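Local coordinates for protein nucleoporin 53 (Pichia guilliermondii, PDB 3P3D) that probably serves as a structural constituent of the nuclear pore complex, seen here as its RNA recognition motif (RRM)-type domain, at residues Phe30-Glu35 / Thr68-Ala73; Glu35-Leu40 / Ser63-Thr68. One frame throughout, in Å; residues are numbered along the deposited sequence.

Contact 1 of 2, residues Phe30-Glu35 / Thr68-Ala73; sequences FGTILE and TYDNPA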
loop_
_atom_site.group_PDB
_atom_site.type_symbol
_atom_site.label_atom_id
_atom_site.label_comp_id
_atom_site.label_asym_id
_atom_site.label_seq_id
_atom_site.Cartn_x
_atom_site.Cartn_y
_atom_site.Cartn_z
ATOM N N PHE A 30 -6.945 7.213 2.030
ATOM C CA PHE A 30 -8.097 6.388 1.665
ATOM C C PHE A 30 -8.771 5.715 2.855
ATOM O O PHE A 30 -9.922 5.255 2.767
ATOM C CB PHE A 30 -7.670 5.375 0.596
ATOM C CG PHE A 30 -7.048 6.039 -0.581
ATOM C CD1 PHE A 30 -7.775 6.977 -1.297
ATOM C CD2 PHE A 30 -5.726 5.810 -0.917
ATOM C CE1 PHE A 30 -7.214 7.656 -2.355
ATOM C CE2 PHE A 30 -5.149 6.485 -1.966
ATOM C CZ PHE A 30 -5.894 7.425 -2.683
ATOM N N GLY A 31 -8.064 5.682 3.972
ATOM C CA GLY A 31 -8.589 5.022 5.164
ATOM C C GLY A 31 -7.492 4.826 6.182
ATOM O O GLY A 31 -6.316 4.995 5.881
ATOM N N THR A 32 -7.902 4.483 7.391
ATOM C CA THR A 32 -6.981 4.091 8.436
ATOM C C THR A 32 -6.233 2.846 8.024
ATOM O O THR A 32 -6.840 1.885 7.582
ATOM C CB THR A 32 -7.753 3.815 9.727
ATOM O OG1 THR A 32 -8.268 5.065 10.201
ATOM C CG2 THR A 32 -6.824 3.167 10.828
ATOM N N ILE A 33 -4.910 2.866 8.157
ATOM C CA ILE A 33 -4.109 1.709 7.802
ATOM C C ILE A 33 -3.806 0.851 9.053
ATOM O O ILE A 33 -3.504 1.388 10.118
ATOM C CB ILE A 33 -2.830 2.154 7.048
ATOM C CG1 ILE A 33 -3.234 2.741 5.677
ATOM C CG2 ILE A 33 -1.871 0.972 6.876
ATOM C CD1 ILE A 33 -2.109 3.373 4.893
ATOM N N LEU A 34 -3.897 -0.467 8.920
ATOM C CA LEU A 34 -3.766 -1.378 10.091
ATOM C C LEU A 34 -2.320 -1.745 10.402
ATOM O O LEU A 34 -1.946 -1.835 11.563
ATOM C CB LEU A 34 -4.557 -2.678 9.910
ATOM C CG LEU A 34 -6.082 -2.622 9.979
ATOM C CD1 LEU A 34 -6.575 -4.047 10.131
ATOM C CD2 LEU A 34 -6.615 -1.763 11.124
ATOM N N GLU A 35 -1.514 -1.961 9.370
ATOM C CA GLU A 35 -0.095 -2.129 9.568
ATOM C C GLU A 35 0.435 -0.969 10.408
ATOM O O GLU A 35 -0.069 0.162 10.304
ATOM C CB GLU A 35 0.639 -2.176 8.225
ATOM C CG GLU A 35 0.481 -3.459 7.434
ATOM C CD GLU A 35 -0.805 -3.547 6.614
ATOM O OE1 GLU A 35 -1.582 -2.561 6.583
ATOM O OE2 GLU A 35 -1.053 -4.622 6.012
ATOM N N THR A 68 -3.351 -2.644 4.504
ATOM C CA THR A 68 -4.605 -3.221 4.911
ATOM C C THR A 68 -5.401 -2.139 5.606
ATOM O O THR A 68 -4.909 -1.514 6.551
ATOM C CB THR A 68 -4.358 -4.438 5.846
ATOM O OG1 THR A 68 -3.373 -5.280 5.236
ATOM C CG2 THR A 68 -5.653 -5.274 6.085
ATOM N N TYR A 69 -6.632 -1.929 5.129
ATOM C CA TYR A 69 -7.570 -0.981 5.705
ATOM C C TYR A 69 -8.604 -1.650 6.675
ATOM O O TYR A 69 -8.591 -2.855 6.815
ATOM C CB TYR A 69 -8.306 -0.290 4.549
ATOM C CG TYR A 69 -7.407 0.535 3.659
ATOM C CD1 TYR A 69 -6.982 1.806 4.048
ATOM C CD2 TYR A 69 -6.980 0.050 2.418
ATOM C CE1 TYR A 69 -6.161 2.572 3.224
ATOM C CE2 TYR A 69 -6.178 0.819 1.590
ATOM C CZ TYR A 69 -5.768 2.074 2.005
ATOM O OH TYR A 69 -4.927 2.807 1.199
ATOM N N ASP A 70 -9.468 -0.850 7.331
ATOM C CA ASP A 70 -10.572 -1.319 8.235
ATOM C C ASP A 70 -11.827 -1.790 7.519
ATOM O O ASP A 70 -12.735 -2.351 8.182
ATOM C CB ASP A 70 -11.179 -0.174 9.063
ATOM C CG ASP A 70 -10.211 0.501 9.943
ATOM O OD1 ASP A 70 -10.590 1.561 10.527
ATOM O OD2 ASP A 70 -9.080 -0.028 10.052
ATOM N N ASN A 71 -11.973 -1.446 6.236
ATOM C CA ASN A 71 -13.289 -1.543 5.599
ATOM C C ASN A 71 -13.198 -1.720 4.099
ATOM O O ASN A 71 -12.179 -1.409 3.520
ATOM C CB ASN A 71 -14.133 -0.317 5.960
ATOM C CG ASN A 71 -13.684 0.934 5.254
ATOM O OD1 ASN A 71 -14.248 1.321 4.235
ATOM N ND2 ASN A 71 -12.673 1.572 5.785
ATOM N N PRO A 72 -14.243 -2.265 3.468
ATOM C CA PRO A 72 -14.168 -2.481 2.019
ATOM C C PRO A 72 -14.074 -1.210 1.205
ATOM O O PRO A 72 -13.380 -1.188 0.187
ATOM C CB PRO A 72 -15.478 -3.217 1.686
ATOM C CG PRO A 72 -15.885 -3.855 2.929
ATOM C CD PRO A 72 -15.354 -3.012 4.074
ATOM N N ALA A 73 -14.768 -0.165 1.648
ATOM C CA ALA A 73 -14.803 1.123 0.932
ATOM C C ALA A 73 -13.407 1.695 0.700
ATOM O O ALA A 73 -13.093 2.138 -0.409
ATOM C CB ALA A 73 -15.664 2.125 1.684
#

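Contact 2 of 2, residues Glu35-Leu40 / Ser63-Thr68; sequences EDFEVL and SWTKIT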
loop_
_atom_site.group_PDB
_atom_site.type_symbol
_atom_site.label_atom_id
_atom_site.label_comp_id
_atom_site.label_asym_id
_atom_site.label_seq_id
_atom_site.Cartn_x
_atom_site.Cartn_y
_atom_site.Cartn_z
ATOM N N GLU A 35 -1.514 -1.961 9.370
ATOM C CA GLU A 35 -0.095 -2.129 9.568
ATOM C C GLU A 35 0.435 -0.969 10.408
ATOM O O GLU A 35 -0.069 0.162 10.304
ATOM C CB GLU A 35 0.639 -2.176 8.225
ATOM C CG GLU A 35 0.481 -3.459 7.434
ATOM C CD GLU A 35 -0.805 -3.547 6.614
ATOM O OE1 GLU A 35 -1.582 -2.561 6.583
ATOM O OE2 GLU A 35 -1.053 -4.622 6.012
ATOM N N ASP A 36 1.450 -1.260 11.228
ATOM C CA ASP A 36 2.159 -0.267 12.057
ATOM C C ASP A 36 3.395 0.299 11.345
ATOM O O ASP A 36 4.528 0.127 11.831
ATOM C CB ASP A 36 2.587 -0.888 13.404
ATOM C CG ASP A 36 3.288 0.128 14.353
ATOM O OD1 ASP A 36 3.040 1.370 14.259
ATOM O OD2 ASP A 36 4.098 -0.324 15.207
ATOM N N PHE A 37 3.197 0.978 10.207
ATOM C CA PHE A 37 4.320 1.635 9.521
ATOM C C PHE A 37 4.775 2.837 10.351
ATOM O O PHE A 37 3.951 3.570 10.913
ATOM C CB PHE A 37 3.951 2.093 8.100
ATOM C CG PHE A 37 3.594 0.972 7.175
ATOM C CD1 PHE A 37 4.563 0.111 6.707
ATOM C CD2 PHE A 37 2.284 0.767 6.781
ATOM C CE1 PHE A 37 4.230 -0.933 5.862
ATOM C CE2 PHE A 37 1.950 -0.264 5.937
ATOM C CZ PHE A 37 2.924 -1.115 5.476
ATOM N N GLU A 38 6.087 3.021 10.410
ATOM C CA GLU A 38 6.698 4.106 11.154
ATOM C C GLU A 38 6.123 5.473 10.771
ATOM O O GLU A 38 5.849 6.291 11.627
ATOM C CB GLU A 38 8.226 4.089 10.951
ATOM N N VAL A 39 5.908 5.705 9.481
ATOM C CA VAL A 39 5.423 7.007 9.034
ATOM C C VAL A 39 3.983 7.282 9.408
ATOM O O VAL A 39 3.556 8.412 9.304
ATOM C CB VAL A 39 5.588 7.190 7.510
ATOM C CG1 VAL A 39 4.526 6.356 6.735
ATOM C CG2 VAL A 39 5.549 8.688 7.159
ATOM N N LEU A 40 3.230 6.269 9.837
ATOM C CA LEU A 40 1.851 6.469 10.277
ATOM C C LEU A 40 1.704 6.572 11.782
ATOM O O LEU A 40 0.586 6.699 12.288
ATOM C CB LEU A 40 0.975 5.324 9.816
ATOM C CG LEU A 40 0.998 5.001 8.333
ATOM C CD1 LEU A 40 0.030 3.848 8.084
ATOM C CD2 LEU A 40 0.670 6.236 7.492
ATOM N N SER A 63 10.105 -2.058 -3.832
ATOM C CA SER A 63 9.068 -1.570 -4.745
ATOM C C SER A 63 7.649 -2.154 -4.569
ATOM O O SER A 63 6.845 -2.093 -5.493
ATOM C CB SER A 63 9.517 -1.718 -6.208
ATOM O OG SER A 63 10.664 -0.926 -6.453
ATOM N N TRP A 64 7.316 -2.695 -3.406
ATOM C CA TRP A 64 5.922 -3.090 -3.172
ATOM C C TRP A 64 5.589 -3.210 -1.698
ATOM O O TRP A 64 6.439 -3.564 -0.903
ATOM C CB TRP A 64 5.561 -4.393 -3.916
ATOM C CG TRP A 64 6.145 -5.646 -3.330
ATOM C CD1 TRP A 64 7.342 -6.237 -3.662
ATOM C CD2 TRP A 64 5.563 -6.469 -2.314
ATOM N NE1 TRP A 64 7.532 -7.368 -2.914
ATOM C CE2 TRP A 64 6.457 -7.539 -2.079
ATOM C CE3 TRP A 64 4.364 -6.413 -1.585
ATOM C CZ2 TRP A 64 6.197 -8.541 -1.134
ATOM C CZ3 TRP A 64 4.103 -7.408 -0.654
ATOM C CH2 TRP A 64 5.014 -8.457 -0.434
ATOM N N THR A 65 4.352 -2.888 -1.335
ATOM C CA THR A 65 3.893 -3.099 0.028
ATOM C C THR A 65 2.476 -3.570 0.014
ATOM O O THR A 65 1.688 -3.177 -0.826
ATOM C CB THR A 65 3.863 -1.811 0.892
ATOM O OG1 THR A 65 5.031 -1.019 0.663
ATOM C CG2 THR A 65 3.775 -2.187 2.360
ATOM N N LYS A 66 2.139 -4.378 0.993
ATOM C CA LYS A 66 0.757 -4.656 1.262
ATOM C C LYS A 66 0.313 -3.581 2.203
ATOM O O LYS A 66 1.105 -3.117 3.029
ATOM C CB LYS A 66 0.625 -6.035 1.871
ATOM C CG LYS A 66 -0.756 -6.472 2.292
ATOM C CD LYS A 66 -0.601 -7.863 2.942
ATOM C CE LYS A 66 -1.674 -8.192 3.934
ATOM N NZ LYS A 66 -2.918 -8.486 3.177
ATOM N N ILE A 67 -0.937 -3.146 2.037
ATOM C CA ILE A 67 -1.566 -2.166 2.929
ATOM C C ILE A 67 -2.951 -2.691 3.248
ATOM O O ILE A 67 -3.657 -3.102 2.361
ATOM C CB ILE A 67 -1.739 -0.794 2.230
ATOM C CG1 ILE A 67 -0.396 -0.225 1.768
ATOM C CG2 ILE A 67 -2.477 0.172 3.117
ATOM C CD1 ILE A 67 -0.551 1.163 1.131
ATOM N N THR A 68 -3.351 -2.644 4.504
ATOM C CA THR A 68 -4.605 -3.221 4.911
ATOM C C THR A 68 -5.401 -2.139 5.606
ATOM O O THR A 68 -4.909 -1.514 6.551
ATOM C CB THR A 68 -4.358 -4.438 5.846
ATOM O OG1 THR A 68 -3.373 -5.280 5.236
ATOM C CG2 THR A 68 -5.653 -5.274 6.085
#

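Contact 1 of 2, residues Phe30-Glu35 / Thr68-Ala73
Glu35 and Thr68 meet at about a right angle, the Glu35 carboxylate accepting from both the backbone N and the hydroxyl of Thr68. N of Thr68 donates to OE1 of Glu35 at 2.7 Å, and OG1 of Thr68 donates to OE2 of Glu35 at 2.5 Å. Each carboxylate oxygen is met on its syn side, slightly out of plane, so the two bonds together fix the group's rotation. A bend in the Glu35 chain (chi2 82°) folds the carboxylate back to this position. Close by, Leu34 N donates to Thr68 O at 2.8 Å with an N-H...O angle of 161°. These bonds fasten the loop that follows helix 20-27 to the end of strand 64-68, within the RRM fold. Tyr69 then carries the packing: its side chain runs beside that of Ile33, pointing the same way, with CE1 of Tyr69 3.8 Å from CG1 of Ile33. Gly31 O sits at the edge of the Tyr69 ring, near its plane. At the far end, OH of Tyr69 reaches the edge of the Phe30 ring, 3.8 Å from CD2 of Phe30, and hydrogen-bonds to Phe27 O. On the exposed side, OD2 of Asp70 lies 3.2 Å from CD2 of Leu34, and the same carboxylate touches Thr32.

Contact 2 of 2, residues Glu35-Leu40 / Ser63-Thr68
Lys66 O lies at the edge of the Phe37 ring, near its plane, 3.6 Å from CZ of Phe37. The same ring atom meets Thr65, whose CG2 lies 3.4 Å from CZ of Phe37. CE1 of Phe37 is also near that methyl, 3.7 Å from CG2 of Thr65, so the contact spreads along one corner of the ring. The two side chains come from opposite directions. In Thr65, chi1 of -42° for OG1 leaves CG2 anti to the backbone N, which turns the methyl to the phenyl ring, while OG1 hydrogen-bonds to Tyr15 OH. Beyond the strand residues, Phe37 also packs on Ile24 of helix 20-27 and on Ile58. The carboxylate of Glu35, already bound to Thr68, has the aliphatic part of Lys66 beside it, CG of Lys66 lying 4.2 Å from OE2 of Glu35. The ammonium group remains farther off, NZ of Lys66 being 5.1 Å from OE2 of Glu35, a separation that could allow a modest electrostatic attraction without direct pairing; Lys66 also makes a cation-pi contact with Tyr96. Phe37, set between Ile24 of helix 20-27 and strand 64-68, belongs to the core where the helices of an RRM pack on one face of its sheet.

Overall arrangement
From the N terminus, strand 9-13 leads into helix 20-27, and the chain then enters the loop holding residues 30-40. Contact 1 joins 30-35 of this loop to 68-73, where strand 64-68 runs out towards helix 72-79, with 32 residues between its segments. Contact 2 joins 35-40 to 63-68 with 22 residues between, so it is nested within the loop closed by contact 1. Glu35 and Thr68 belong to both. The two also pack directly: Ile33 CB lies 3.5 Å from Leu40 CD1, and Ile33 CD1 lies 3.7 Å from Ile67 CG2. Their centres are about 11 Å apart. Together they tie the loop after helix 20-27 to strand 64-68 and to the turn that leads into helix 72-79.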